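Local coordinates for protein metallo-beta-lactamase 1 (Acinetobacter baumannii, PDB 5MMD) that probably hydrolyses beta-lactam antibiotics to substituted beta-amino acids with the help of zinc, acting as a periplasmic class B beta-lactamase that confers antibiotic resistance, at residues K44-D49 with G129-Y134; W52-T57 with I87-G92; H78-K83 with T172-I177; S183-I188 with L216-S221. One frame throughout, in Å; residues are numbered along the deposited sequence.

Contact 1 of 4, residues K44-D49 with G129-Y134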
loop_
_atom_site.group_PDB
_atom_site.type_symbol
_atom_site.label_atom_id
_atom_site.label_comp_id
_atom_site.label_asym_id
_atom_site.label_seq_id
_atom_site.Cartn_x
_atom_site.Cartn_y
_atom_site.Cartn_z
ATOM N N LYS A 44 16.605 -9.689 5.146
ATOM C CA LYS A 44 16.028 -8.404 5.561
ATOM C C LYS A 44 14.571 -8.287 5.154
ATOM O O LYS A 44 14.222 -8.598 4.020
ATOM C CB LYS A 44 16.805 -7.242 4.965
ATOM C CG LYS A 44 18.325 -7.358 5.210
ATOM C CD LYS A 44 19.144 -6.399 4.355
ATOM C CE LYS A 44 20.650 -6.566 4.595
ATOM N NZ LYS A 44 21.289 -7.811 4.027
ATOM N N ALA A 45 13.752 -7.757 6.060
ATOM C CA ALA A 45 12.304 -7.592 5.826
ATOM C C ALA A 45 11.906 -6.133 5.633
ATOM O O ALA A 45 12.324 -5.258 6.418
ATOM C CB ALA A 45 11.513 -8.164 6.967
ATOM N N PHE A 46 11.129 -5.863 4.594
ATOM C CA PHE A 46 10.654 -4.501 4.374
ATOM C C PHE A 46 9.137 -4.525 4.438
ATOM O O PHE A 46 8.506 -5.387 3.815
ATOM C CB PHE A 46 11.130 -3.950 3.037
ATOM C CG PHE A 46 11.255 -2.454 3.042
ATOM C CD1 PHE A 46 10.164 -1.670 2.840
ATOM C CD2 PHE A 46 12.467 -1.851 3.299
ATOM C CE1 PHE A 46 10.269 -0.263 2.862
ATOM C CE2 PHE A 46 12.580 -0.457 3.321
ATOM C CZ PHE A 46 11.459 0.315 3.117
ATOM N N ILE A 47 8.558 -3.636 5.238
ATOM C CA ILE A 47 7.090 -3.517 5.317
ATOM C C ILE A 47 6.540 -2.543 4.294
ATOM O O ILE A 47 6.966 -1.376 4.235
ATOM C CB ILE A 47 6.652 -3.059 6.678
ATOM C CG1 ILE A 47 7.051 -4.076 7.706
ATOM C CG2 ILE A 47 5.123 -2.888 6.733
ATOM C CD1 ILE A 47 7.109 -3.530 9.113
ATOM N N ILE A 48 5.632 -3.027 3.462
ATOM C CA ILE A 48 4.858 -2.171 2.560
ATOM C C ILE A 48 3.451 -1.944 3.155
ATOM O O ILE A 48 2.590 -2.826 3.112
ATOM C CB ILE A 48 4.742 -2.755 1.155
ATOM C CG1 ILE A 48 6.139 -3.001 0.563
ATOM C CG2 ILE A 48 3.901 -1.822 0.268
ATOM C CD1 ILE A 48 6.112 -3.671 -0.860
ATOM N N ASP A 49 3.305 -0.737 3.697
ATOM C CA ASP A 49 2.128 -0.196 4.423
ATOM C C ASP A 49 2.008 -0.799 5.806
ATOM O O ASP A 49 2.166 -2.010 5.987
ATOM C CB ASP A 49 0.854 -0.379 3.608
ATOM C CG ASP A 49 0.756 0.646 2.516
ATOM O OD1 ASP A 49 1.505 1.627 2.624
ATOM O OD2 ASP A 49 -0.007 0.471 1.553
ATOM N N GLY A 129 17.266 -1.818 -4.385
ATOM C CA GLY A 129 16.527 -1.900 -5.626
ATOM C C GLY A 129 15.588 -3.097 -5.654
ATOM O O GLY A 129 14.917 -3.340 -6.647
ATOM N N PHE A 130 15.505 -3.823 -4.550
ATOM C CA PHE A 130 14.556 -4.952 -4.480
ATOM C C PHE A 130 13.116 -4.445 -4.576
ATOM O O PHE A 130 12.249 -5.160 -5.097
ATOM C CB PHE A 130 14.761 -5.764 -3.199
ATOM C CG PHE A 130 14.287 -7.196 -3.300
ATOM C CD1 PHE A 130 13.082 -7.582 -2.738
ATOM C CD2 PHE A 130 15.046 -8.150 -3.959
ATOM C CE1 PHE A 130 12.640 -8.885 -2.822
ATOM C CE2 PHE A 130 14.612 -9.472 -4.031
ATOM C CZ PHE A 130 13.398 -9.830 -3.477
ATOM N N LEU A 131 12.857 -3.230 -4.086
ATOM C CA LEU A 131 11.544 -2.587 -4.249
ATOM C C LEU A 131 11.673 -1.355 -5.139
ATOM O O LEU A 131 12.583 -0.529 -4.949
ATOM C CB LEU A 131 10.945 -2.186 -2.901
ATOM C CG LEU A 131 10.856 -3.285 -1.847
ATOM C CD1 LEU A 131 10.356 -2.672 -0.522
ATOM C CD2 LEU A 131 9.910 -4.423 -2.308
ATOM N N GLU A 132 10.792 -1.233 -6.124
ATOM C CA GLU A 132 10.758 -0.048 -6.948
ATOM C C GLU A 132 9.413 0.600 -6.671
ATOM O O GLU A 132 8.343 -0.066 -6.701
ATOM C CB GLU A 132 10.940 -0.360 -8.419
ATOM C CG GLU A 132 12.221 -1.152 -8.707
ATOM C CD GLU A 132 12.443 -1.427 -10.194
ATOM O OE1 GLU A 132 11.489 -1.335 -11.002
ATOM O OE2 GLU A 132 13.601 -1.671 -10.564
ATOM N N VAL A 133 9.486 1.886 -6.368
ATOM C CA VAL A 133 8.307 2.697 -6.038
ATOM C C VAL A 133 7.990 3.599 -7.211
ATOM O O VAL A 133 8.885 4.135 -7.851
ATOM C CB VAL A 133 8.533 3.508 -4.775
ATOM C CG1 VAL A 133 7.242 4.271 -4.344
ATOM C CG2 VAL A 133 9.010 2.621 -3.672
ATOM N N TYR A 134 6.704 3.742 -7.504
ATOM C CA TYR A 134 6.243 4.545 -8.623
ATOM C C TYR A 134 4.980 5.336 -8.297
ATOM O O TYR A 134 3.998 4.791 -7.775
ATOM C CB TYR A 134 5.955 3.662 -9.821
ATOM C CG TYR A 134 5.297 4.327 -11.022
ATOM C CD1 TYR A 134 5.885 5.379 -11.667
ATOM C CD2 TYR A 134 4.090 3.838 -11.539
ATOM C CE1 TYR A 134 5.304 5.976 -12.776
ATOM C CE2 TYR A 134 3.500 4.418 -12.656
ATOM C CZ TYR A 134 4.131 5.489 -13.275
ATOM O OH TYR A 134 3.584 6.118 -14.388
#

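Contact 2 of 4, residues W52-T57 with I87-G92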
loop_
_atom_site.group_PDB
_atom_site.type_symbol
_atom_site.label_atom_id
_atom_site.label_comp_id
_atom_site.label_asym_id
_atom_site.label_seq_id
_atom_site.Cartn_x
_atom_site.Cartn_y
_atom_site.Cartn_z
ATOM N N TRP A 52 -3.409 -1.305 10.328
ATOM C CA TRP A 52 -4.345 -0.265 10.697
ATOM C C TRP A 52 -4.325 0.118 12.164
ATOM O O TRP A 52 -5.214 0.834 12.605
ATOM C CB TRP A 52 -5.771 -0.714 10.363
ATOM C CG TRP A 52 -6.701 0.331 9.865
ATOM C CD1 TRP A 52 -6.738 1.654 10.192
ATOM C CD2 TRP A 52 -7.767 0.119 8.937
ATOM N NE1 TRP A 52 -7.772 2.282 9.530
ATOM C CE2 TRP A 52 -8.409 1.364 8.736
ATOM C CE3 TRP A 52 -8.244 -1.009 8.261
ATOM C CZ2 TRP A 52 -9.520 1.514 7.887
ATOM C CZ3 TRP A 52 -9.316 -0.863 7.401
ATOM C CH2 TRP A 52 -9.946 0.403 7.213
ATOM N N SER A 53 -3.352 -0.349 12.934
ATOM C CA SER A 53 -3.286 -0.004 14.362
ATOM C C SER A 53 -1.878 -0.164 14.915
ATOM O O SER A 53 -1.055 -0.922 14.360
ATOM C CB SER A 53 -4.262 -0.860 15.185
ATOM O OG SER A 53 -3.809 -2.209 15.346
ATOM N N GLU A 54 -1.600 0.574 15.987
ATOM C CA GLU A 54 -0.334 0.455 16.704
ATOM C C GLU A 54 -0.148 -0.975 17.195
ATOM O O GLU A 54 0.923 -1.585 17.015
ATOM C CB GLU A 54 -0.312 1.436 17.863
ATOM C CG GLU A 54 0.920 1.394 18.699
ATOM C CD GLU A 54 0.957 2.514 19.717
ATOM O OE1 GLU A 54 0.799 3.699 19.335
ATOM O OE2 GLU A 54 1.144 2.182 20.904
ATOM N N SER A 55 -1.201 -1.508 17.814
ATOM C CA SER A 55 -1.162 -2.875 18.327
ATOM C C SER A 55 -0.739 -3.850 17.231
ATOM O O SER A 55 0.177 -4.653 17.425
ATOM C CB SER A 55 -2.527 -3.297 18.877
ATOM O OG SER A 55 -2.473 -4.647 19.353
ATOM N N ASP A 56 -1.423 -3.798 16.090
ATOM C CA ASP A 56 -1.146 -4.763 15.036
ATOM C C ASP A 56 0.202 -4.486 14.340
ATOM O O ASP A 56 0.795 -5.399 13.804
ATOM C CB ASP A 56 -2.288 -4.797 14.017
ATOM C CG ASP A 56 -3.525 -5.480 14.571
ATOM O OD1 ASP A 56 -3.379 -6.454 15.326
ATOM O OD2 ASP A 56 -4.631 -5.017 14.297
ATOM N N THR A 57 0.676 -3.248 14.362
ATOM C CA THR A 57 1.993 -2.934 13.822
ATOM C C THR A 57 3.023 -3.611 14.725
ATOM O O THR A 57 3.892 -4.316 14.233
ATOM C CB THR A 57 2.269 -1.417 13.706
ATOM O OG1 THR A 57 1.366 -0.850 12.753
ATOM C CG2 THR A 57 3.727 -1.159 13.226
ATOM N N ILE A 87 3.136 4.234 11.796
ATOM C CA ILE A 87 4.337 5.051 11.615
ATOM C C ILE A 87 4.898 5.605 12.924
ATOM O O ILE A 87 6.106 5.521 13.143
ATOM C CB ILE A 87 4.114 6.201 10.665
ATOM C CG1 ILE A 87 3.974 5.639 9.256
ATOM C CG2 ILE A 87 5.328 7.187 10.779
ATOM C CD1 ILE A 87 3.723 6.604 8.192
ATOM N N LYS A 88 4.038 6.116 13.804
ATOM C CA LYS A 88 4.484 6.625 15.086
ATOM C C LYS A 88 5.171 5.556 15.919
ATOM O O LYS A 88 6.248 5.801 16.487
ATOM C CB LYS A 88 3.325 7.222 15.895
ATOM C CG LYS A 88 3.768 7.720 17.282
ATOM C CD LYS A 88 2.628 8.204 18.152
ATOM C CE LYS A 88 2.323 9.671 17.919
ATOM N NZ LYS A 88 1.306 10.169 18.891
ATOM N N TRP A 89 4.561 4.375 16.001
ATOM C CA TRP A 89 5.140 3.316 16.805
ATOM C C TRP A 89 6.506 2.919 16.214
ATOM O O TRP A 89 7.469 2.741 16.944
ATOM C CB TRP A 89 4.199 2.115 16.899
ATOM C CG TRP A 89 4.749 1.032 17.761
ATOM C CD1 TRP A 89 4.611 0.888 19.120
ATOM C CD2 TRP A 89 5.564 -0.043 17.325
ATOM N NE1 TRP A 89 5.289 -0.233 19.544
ATOM C CE2 TRP A 89 5.882 -0.822 18.460
ATOM C CE3 TRP A 89 6.074 -0.414 16.096
ATOM C CZ2 TRP A 89 6.685 -1.952 18.390
ATOM C CZ3 TRP A 89 6.877 -1.557 16.025
ATOM C CH2 TRP A 89 7.176 -2.298 17.172
ATOM N N LEU A 90 6.597 2.856 14.896
ATOM C CA LEU A 90 7.818 2.410 14.242
ATOM C C LEU A 90 8.925 3.451 14.449
ATOM O O LEU A 90 10.076 3.106 14.731
ATOM C CB LEU A 90 7.566 2.193 12.763
ATOM C CG LEU A 90 6.699 1.015 12.311
ATOM C CD1 LEU A 90 6.372 1.162 10.821
ATOM C CD2 LEU A 90 7.406 -0.285 12.594
ATOM N N ASN A 91 8.550 4.717 14.302
ATOM C CA ASN A 91 9.437 5.829 14.568
ATOM C C ASN A 91 10.019 5.733 15.960
ATOM O O ASN A 91 11.212 5.946 16.177
ATOM C CB ASN A 91 8.695 7.143 14.419
ATOM C CG ASN A 91 8.534 7.558 12.987
ATOM O OD1 ASN A 91 9.066 6.920 12.075
ATOM N ND2 ASN A 91 7.789 8.624 12.769
ATOM N N GLY A 92 9.144 5.435 16.915
ATOM C CA GLY A 92 9.548 5.266 18.294
ATOM C C GLY A 92 10.569 4.168 18.520
ATOM O O GLY A 92 11.322 4.221 19.487
#

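Contact 3 of 4, residues H78-K83 with T172-I177. With ZN (zinc ion), chain E; ZN (zinc ion), chain C.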
loop_
_atom_site.group_PDB
_atom_site.type_symbol
_atom_site.label_atom_id
_atom_site.label_comp_id
_atom_site.label_asym_id
_atom_site.label_seq_id
_atom_site.Cartn_x
_atom_site.Cartn_y
_atom_site.Cartn_z
ATOM N N HIS A 78 0.099 5.799 0.869
ATOM C CA HIS A 78 -0.514 7.143 0.890
ATOM C C HIS A 78 -0.809 7.488 2.338
ATOM O O HIS A 78 -0.524 6.680 3.237
ATOM C CB HIS A 78 -1.771 7.244 0.004
ATOM C CG HIS A 78 -2.924 6.380 0.416
ATOM N ND1 HIS A 78 -2.941 5.006 0.257
ATOM C CD2 HIS A 78 -4.166 6.717 0.880
ATOM C CE1 HIS A 78 -4.105 4.535 0.663
ATOM N NE2 HIS A 78 -4.870 5.551 1.027
ATOM N N SER A 79 -1.408 8.661 2.565
ATOM C CA SER A 79 -1.513 9.186 3.920
ATOM C C SER A 79 -2.576 8.534 4.829
ATOM O O SER A 79 -2.461 8.644 6.057
ATOM C CB SER A 79 -1.791 10.706 3.870
ATOM O OG SER A 79 -3.079 10.959 3.356
ATOM N N HIS A 80 -3.573 7.850 4.255
ATOM C CA HIS A 80 -4.713 7.348 5.061
ATOM C C HIS A 80 -4.282 6.392 6.176
ATOM O O HIS A 80 -3.275 5.671 6.082
ATOM C CB HIS A 80 -5.768 6.698 4.179
ATOM C CG HIS A 80 -6.539 7.680 3.348
ATOM N ND1 HIS A 80 -7.238 7.320 2.216
ATOM C CD2 HIS A 80 -6.724 9.013 3.504
ATOM C CE1 HIS A 80 -7.829 8.391 1.716
ATOM N NE2 HIS A 80 -7.518 9.432 2.469
ATOM N N GLU A 81 -5.030 6.474 7.264
ATOM C CA GLU A 81 -4.742 5.750 8.490
ATOM C C GLU A 81 -4.587 4.233 8.298
ATOM O O GLU A 81 -3.847 3.606 9.048
ATOM C CB GLU A 81 -5.842 6.022 9.496
ATOM C CG GLU A 81 -5.570 5.564 10.905
ATOM C CD GLU A 81 -4.501 6.353 11.629
ATOM O OE1 GLU A 81 -4.212 5.968 12.775
ATOM O OE2 GLU A 81 -3.987 7.373 11.114
ATOM N N ASP A 82 -5.249 3.657 7.293
ATOM C CA ASP A 82 -5.133 2.212 7.098
ATOM C C ASP A 82 -3.705 1.812 6.663
ATOM O O ASP A 82 -3.353 0.663 6.806
ATOM C CB ASP A 82 -6.195 1.639 6.109
ATOM C CG ASP A 82 -6.239 2.327 4.754
ATOM O OD1 ASP A 82 -5.983 3.551 4.711
ATOM O OD2 ASP A 82 -6.632 1.652 3.739
ATOM N N LYS A 83 -2.889 2.743 6.198
ATOM C CA LYS A 83 -1.525 2.418 5.707
ATOM C C LYS A 83 -0.398 3.099 6.498
ATOM O O LYS A 83 0.796 2.780 6.308
ATOM C CB LYS A 83 -1.412 2.814 4.236
ATOM C CG LYS A 83 -2.458 2.267 3.305
ATOM C CD LYS A 83 -2.649 0.739 3.394
ATOM C CE LYS A 83 -3.713 0.280 2.388
ATOM N NZ LYS A 83 -4.061 -1.114 2.610
ATOM N N THR A 172 -14.245 7.570 -2.072
ATOM C CA THR A 172 -13.776 8.524 -3.081
ATOM C C THR A 172 -13.829 9.981 -2.595
ATOM O O THR A 172 -13.767 10.911 -3.396
ATOM C CB THR A 172 -14.597 8.410 -4.333
ATOM O OG1 THR A 172 -15.969 8.661 -4.002
ATOM C CG2 THR A 172 -14.443 7.030 -4.957
ATOM N N GLY A 173 -13.958 10.162 -1.287
ATOM C CA GLY A 173 -14.023 11.492 -0.677
ATOM C C GLY A 173 -12.785 12.349 -0.858
ATOM O O GLY A 173 -12.880 13.574 -0.748
ATOM N N GLU A 174 -11.630 11.732 -1.126
ATOM C CA GLU A 174 -10.398 12.478 -1.445
ATOM C C GLU A 174 -9.745 11.981 -2.760
ATOM O O GLU A 174 -8.545 12.126 -2.956
ATOM C CB GLU A 174 -9.387 12.382 -0.293
ATOM C CG GLU A 174 -9.906 12.882 1.052
ATOM C CD GLU A 174 -9.288 12.141 2.231
ATOM O OE1 GLU A 174 -8.053 12.125 2.349
ATOM O OE2 GLU A 174 -10.042 11.576 3.064
ATOM N N ALA A 175 -10.559 11.450 -3.670
ATOM C CA ALA A 175 -10.064 10.942 -4.942
ATOM C C ALA A 175 -9.865 12.012 -5.994
ATOM O O ALA A 175 -10.442 13.097 -5.931
ATOM C CB ALA A 175 -11.015 9.893 -5.494
ATOM N N LYS A 176 -9.044 11.660 -6.977
ATOM C CA LYS A 176 -8.886 12.428 -8.197
ATOM C C LYS A 176 -9.526 11.610 -9.309
ATOM O O LYS A 176 -8.832 10.886 -10.039
ATOM C CB LYS A 176 -7.406 12.698 -8.483
ATOM C CG LYS A 176 -6.650 13.282 -7.308
ATOM C CD LYS A 176 -7.217 14.609 -6.829
ATOM C CE LYS A 176 -6.943 15.713 -7.822
ATOM N NZ LYS A 176 -7.448 17.027 -7.376
ATOM N N ILE A 177 -10.849 11.702 -9.423
ATOM C CA ILE A 177 -11.597 10.790 -10.290
ATOM C C ILE A 177 -11.220 11.020 -11.732
ATOM O O ILE A 177 -11.097 10.081 -12.509
ATOM C CB ILE A 177 -13.149 10.943 -10.161
ATOM C CG1 ILE A 177 -13.638 10.448 -8.804
ATOM C CG2 ILE A 177 -13.843 10.128 -11.255
ATOM C CD1 ILE A 177 -13.230 9.036 -8.474
HETATM ZN ZN ZN E . -6.990 5.522 1.321
HETATM ZN ZN ZN C . -7.290 2.125 1.913
HETATM O O HOH W 1 -7.685 4.128 2.231
#

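Contact 4 of 4, residues S183-I188 with L216-S221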
loop_
_atom_site.group_PDB
_atom_site.type_symbol
_atom_site.label_atom_id
_atom_site.label_comp_id
_atom_site.label_asym_id
_atom_site.label_seq_id
_atom_site.Cartn_x
_atom_site.Cartn_y
_atom_site.Cartn_z
ATOM N N SER A 183 -3.948 7.587 -14.783
ATOM C CA SER A 183 -2.982 6.985 -13.881
ATOM C C SER A 183 -3.001 5.474 -13.955
ATOM O O SER A 183 -1.968 4.833 -13.823
ATOM C CB SER A 183 -3.238 7.422 -12.447
ATOM O OG SER A 183 -3.236 8.834 -12.418
ATOM N N ALA A 184 -4.195 4.918 -14.110
ATOM C CA ALA A 184 -4.384 3.473 -14.243
ATOM C C ALA A 184 -3.736 2.981 -15.538
ATOM O O ALA A 184 -3.069 1.925 -15.575
ATOM C CB ALA A 184 -5.862 3.154 -14.224
ATOM N N ARG A 185 -3.949 3.752 -16.602
ATOM C CA ARG A 185 -3.327 3.489 -17.879
ATOM C C ARG A 185 -1.816 3.525 -17.751
ATOM O O ARG A 185 -1.144 2.689 -18.339
ATOM C CB ARG A 185 -3.769 4.503 -18.926
ATOM C CG ARG A 185 -5.221 4.397 -19.353
ATOM C CD ARG A 185 -5.652 5.667 -20.074
ATOM N NE ARG A 185 -7.100 5.745 -20.260
ATOM C CZ ARG A 185 -7.752 6.879 -20.506
ATOM N NH1 ARG A 185 -7.085 8.028 -20.585
ATOM N NH2 ARG A 185 -9.073 6.867 -20.666
ATOM N N ASN A 186 -1.279 4.479 -16.988
ATOM C CA ASN A 186 0.181 4.553 -16.799
ATOM C C ASN A 186 0.704 3.245 -16.211
ATOM O O ASN A 186 1.715 2.715 -16.644
ATOM C CB ASN A 186 0.574 5.725 -15.878
ATOM C CG ASN A 186 0.397 7.074 -16.542
ATOM O OD1 ASN A 186 0.509 7.197 -17.770
ATOM N ND2 ASN A 186 0.139 8.110 -15.728
ATOM N N THR A 187 -0.018 2.729 -15.227
ATOM C CA THR A 187 0.389 1.548 -14.479
ATOM C C THR A 187 0.304 0.272 -15.344
ATOM O O THR A 187 1.197 -0.597 -15.296
ATOM C CB THR A 187 -0.483 1.405 -13.222
ATOM O OG1 THR A 187 -0.403 2.620 -12.443
ATOM C CG2 THR A 187 -0.045 0.221 -12.383
ATOM N N ILE A 188 -0.739 0.187 -16.159
ATOM C CA ILE A 188 -0.857 -0.892 -17.134
ATOM C C ILE A 188 0.314 -0.894 -18.137
ATOM O O ILE A 188 0.827 -1.965 -18.492
ATOM C CB ILE A 188 -2.189 -0.786 -17.904
ATOM C CG1 ILE A 188 -3.360 -1.140 -16.976
ATOM C CG2 ILE A 188 -2.141 -1.651 -19.145
ATOM C CD1 ILE A 188 -4.697 -0.631 -17.461
ATOM N N LEU A 216 -13.220 0.829 -13.970
ATOM C CA LEU A 216 -13.987 1.448 -12.891
ATOM C C LEU A 216 -13.729 2.960 -12.846
ATOM O O LEU A 216 -14.635 3.765 -12.568
ATOM C CB LEU A 216 -13.640 0.816 -11.547
ATOM C CG LEU A 216 -13.968 -0.670 -11.345
ATOM C CD1 LEU A 216 -13.722 -1.093 -9.914
ATOM C CD2 LEU A 216 -15.367 -0.962 -11.762
ATOM N N ALA A 217 -12.499 3.347 -13.125
ATOM C CA ALA A 217 -12.125 4.763 -13.049
ATOM C C ALA A 217 -12.751 5.511 -14.211
ATOM O O ALA A 217 -13.321 6.589 -14.024
ATOM C CB ALA A 217 -10.627 4.922 -13.043
ATOM N N GLU A 218 -12.693 4.900 -15.398
ATOM C CA GLU A 218 -13.284 5.476 -16.595
ATOM C C GLU A 218 -14.792 5.640 -16.425
ATOM O O GLU A 218 -15.355 6.694 -16.769
ATOM C CB GLU A 218 -12.938 4.617 -17.828
ATOM C CG GLU A 218 -11.490 4.918 -18.319
ATOM C CD GLU A 218 -11.039 4.145 -19.558
ATOM O OE1 GLU A 218 -11.805 3.329 -20.109
ATOM O OE2 GLU A 218 -9.895 4.381 -19.999
ATOM N N LYS A 219 -15.433 4.624 -15.857
ATOM C CA LYS A 219 -16.879 4.631 -15.634
ATOM C C LYS A 219 -17.284 5.757 -14.668
ATOM O O LYS A 219 -18.203 6.501 -14.951
ATOM C CB LYS A 219 -17.349 3.271 -15.105
ATOM C CG LYS A 219 -17.745 2.297 -16.240
ATOM C CD LYS A 219 -18.190 0.935 -15.748
ATOM C CE LYS A 219 -18.753 0.115 -16.900
ATOM N N ALA A 220 -16.578 5.873 -13.551
ATOM C CA ALA A 220 -16.841 6.934 -12.588
ATOM C C ALA A 220 -16.601 8.303 -13.222
ATOM O O ALA A 220 -17.438 9.192 -13.125
ATOM C CB ALA A 220 -15.988 6.751 -11.352
ATOM N N SER A 221 -15.477 8.475 -13.906
ATOM C CA SER A 221 -15.179 9.765 -14.518
ATOM C C SER A 221 -16.235 10.164 -15.539
ATOM O O SER A 221 -16.711 11.310 -15.538
ATOM C CB SER A 221 -13.805 9.751 -15.189
ATOM O OG SER A 221 -13.474 11.051 -15.641
#

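Contact 1 of 4, residues K44-D49 with G129-Y134
The first torsions of Phe46 and Leu131 bring the ring and the leucine fork together. The ring carbon CG of Phe46 stands anti to the backbone N (chi1 -152°), which carries the ring out beside one methyl of the leucine, whereas Leu131 turns its CG anti to its own carbonyl carbon (chi1 -53°), which sends the fork toward strand 44-48, one methyl for each partner. CD1 of Leu131 lies 3.5 Å from CD1 of Phe46 and also leans on CG and CB of that residue, the two side chains crossing obliquely. The other methyl of Leu131, CD2, comes tip to tip with CD1 of Ile48 at 4.1 Å, a looser touch. The fork of one leucine is thus shared by alternate residues of strand 44-48, both of which point toward strand 131-134, while Ile47 between them points away and packs on Leu71 and Ser74 of strand 70-75. In the backbone, Phe130 and Leu131 together face Leu126, a classic beta bulge. Met127 and Ile75 also touch Phe46, and Val147 of the second sheet reaches Ile48. The two strands belong to different sheets, which the metallo-beta-lactamase fold lays face to face in its alpha-beta/beta-alpha sandwich. Since all three touching residues are buried and meet carbon on carbon, this contact between the two sheets rests on dispersion and the exclusion of water.

Contact 2 of 4, residues W52-T57 with I87-G92
Trp89 reaches from helix 87-92 onto the first turn of helix 54-66, and its side chain can be followed outward. CB already lies 3.8 Å from CG of Glu54, and the same glutamate carbon approaches CD1 of the indole to 3.7 Å. With CG anti to the backbone N (chi1 -178°), the ring system is carried toward the other helix; the glutamate chain crosses it at about a right angle, and the carboxylate plane is turned 34° from that of the ring. Farther along, on the six-membered ring, CE3 meets the methyl CG2 of Thr57 at 3.8 Å. That methyl also rests on Leu90, touching both CG and CD2, so the threonine serves two residues of one helix. Its hydroxyl is used at home: OG1 donates to O of Ser53 at 2.9 Å, from the face of that carbonyl opposite the one used by Thr57 N. Ser53 is the N-cap, its OG accepting from Asp56 N at 3.0 Å. Glu58 and Val61, farther along helix 54-66, also touch Trp89, and Val61 meets Leu90. The contact therefore joins the start of helix 54-66, which follows strand 44-48, to the short helix leading from the zinc-binding loop to strand 97-100.

Contact 3 of 4, residues H78-K83 with T172-I177
His80 and Glu174 meet through a single short hydrogen bond, from NE2 of the histidine to OE1 of the glutamate, 2.7 Å long and nearly straight at 166°. The acceptor lies in the ring plane, at its edge, but is itself met from above the carboxylate plane, the two flat groups being turned 79° apart. On the inner side His80 is held by metal coordination. ND1 of His80 binds one zinc ion at 2.0 Å, and NE2 of His78 binds the same metal at 2.1 Å. An oxygen modelled as water bridges to the second zinc ion, which Asp82 grips through OD2 at 2.0 Å. The water also donates to OD1 of Asp82. The outer side is looser: Glu174 sits on an exposed type I turn running from Thr172 to Ala175, and only His80 and Glu174 touch across the two segments. Tyr171 OH hydrogen-bonds OE2 of Glu174, which probably helps hold the carboxylate, and this second-shell group would in turn help orient the His80 ring. A histidine–histidine–aspartate cluster on the HxHxD motif, with His140 completing the first site and Cys159 and His201 the second, is typical of the binuclear zinc centre of subclass B1 metallo-beta-lactamases.

Contact 4 of 4, residues S183-I188 with L216-S221
Arg185 and Glu218 form a salt bridge between two helices, 180-190 and 208-223, on the outer face of the metallo-beta-lactamase sandwich. Across the two segments, OE2 of Glu218 is the acceptor of both bonds: it receives NH2 of Arg185 at 2.7 Å and 155°, and more weakly NE at 3.1 Å. The oxygen lies at the edge of the guanidinium, close to its plane, yet the guanidinium approaches from above the carboxylate plane, the two being 65° apart. Two N-H groups thus grip one oxygen, while the other, OE1, has a long, weak ion pair with Lys214. Both side chains leave their helices to the side and are extended, Arg185 from CG to NE and Glu218 beyond CG, which lets them meet at about a right angle. Ala184 and Ala217 face the opposing helix without touching across the segments. Pro181 touches both Ala217 and Glu218, and Lys214 packs on Ala184, Arg185 and Ile188. Farther out, Ser183 OG hydrogen-bonds Gly138 O, linking helix 180-190 to the loop that holds Gly138. Within that helix Ser183 O accepts from Thr187 N on one face of its carbonyl plane and, on the opposite face, from Thr187 OG1, with 3.0 Å between Thr187 OG1 and Ser183 O.

Overall arrangement
From the N terminus, strand 44-48 opens contact 1, whose loop closes only at strand 131-134, where the two sheets of the sandwich meet. Contact 2 is nested within it, opening at 52-57 and closing at 87-92 to link two helices outside the first sheet. The zinc-binding segment 78-83 lies inside both loops, but contact 3 closes beyond them at 172-177 and therefore crosses contacts 1 and 2; Asp49 packs on Lys83, and Trp52 on Asp82. Contact 4 follows in series, closing at 216-221 to join the two C-terminal helices; it touches contact 3 through Ile177 and Ser221 and contact 1 through Tyr134 and Asn186. Contacts 2 and 4 lie about 32 Å apart, centre to centre.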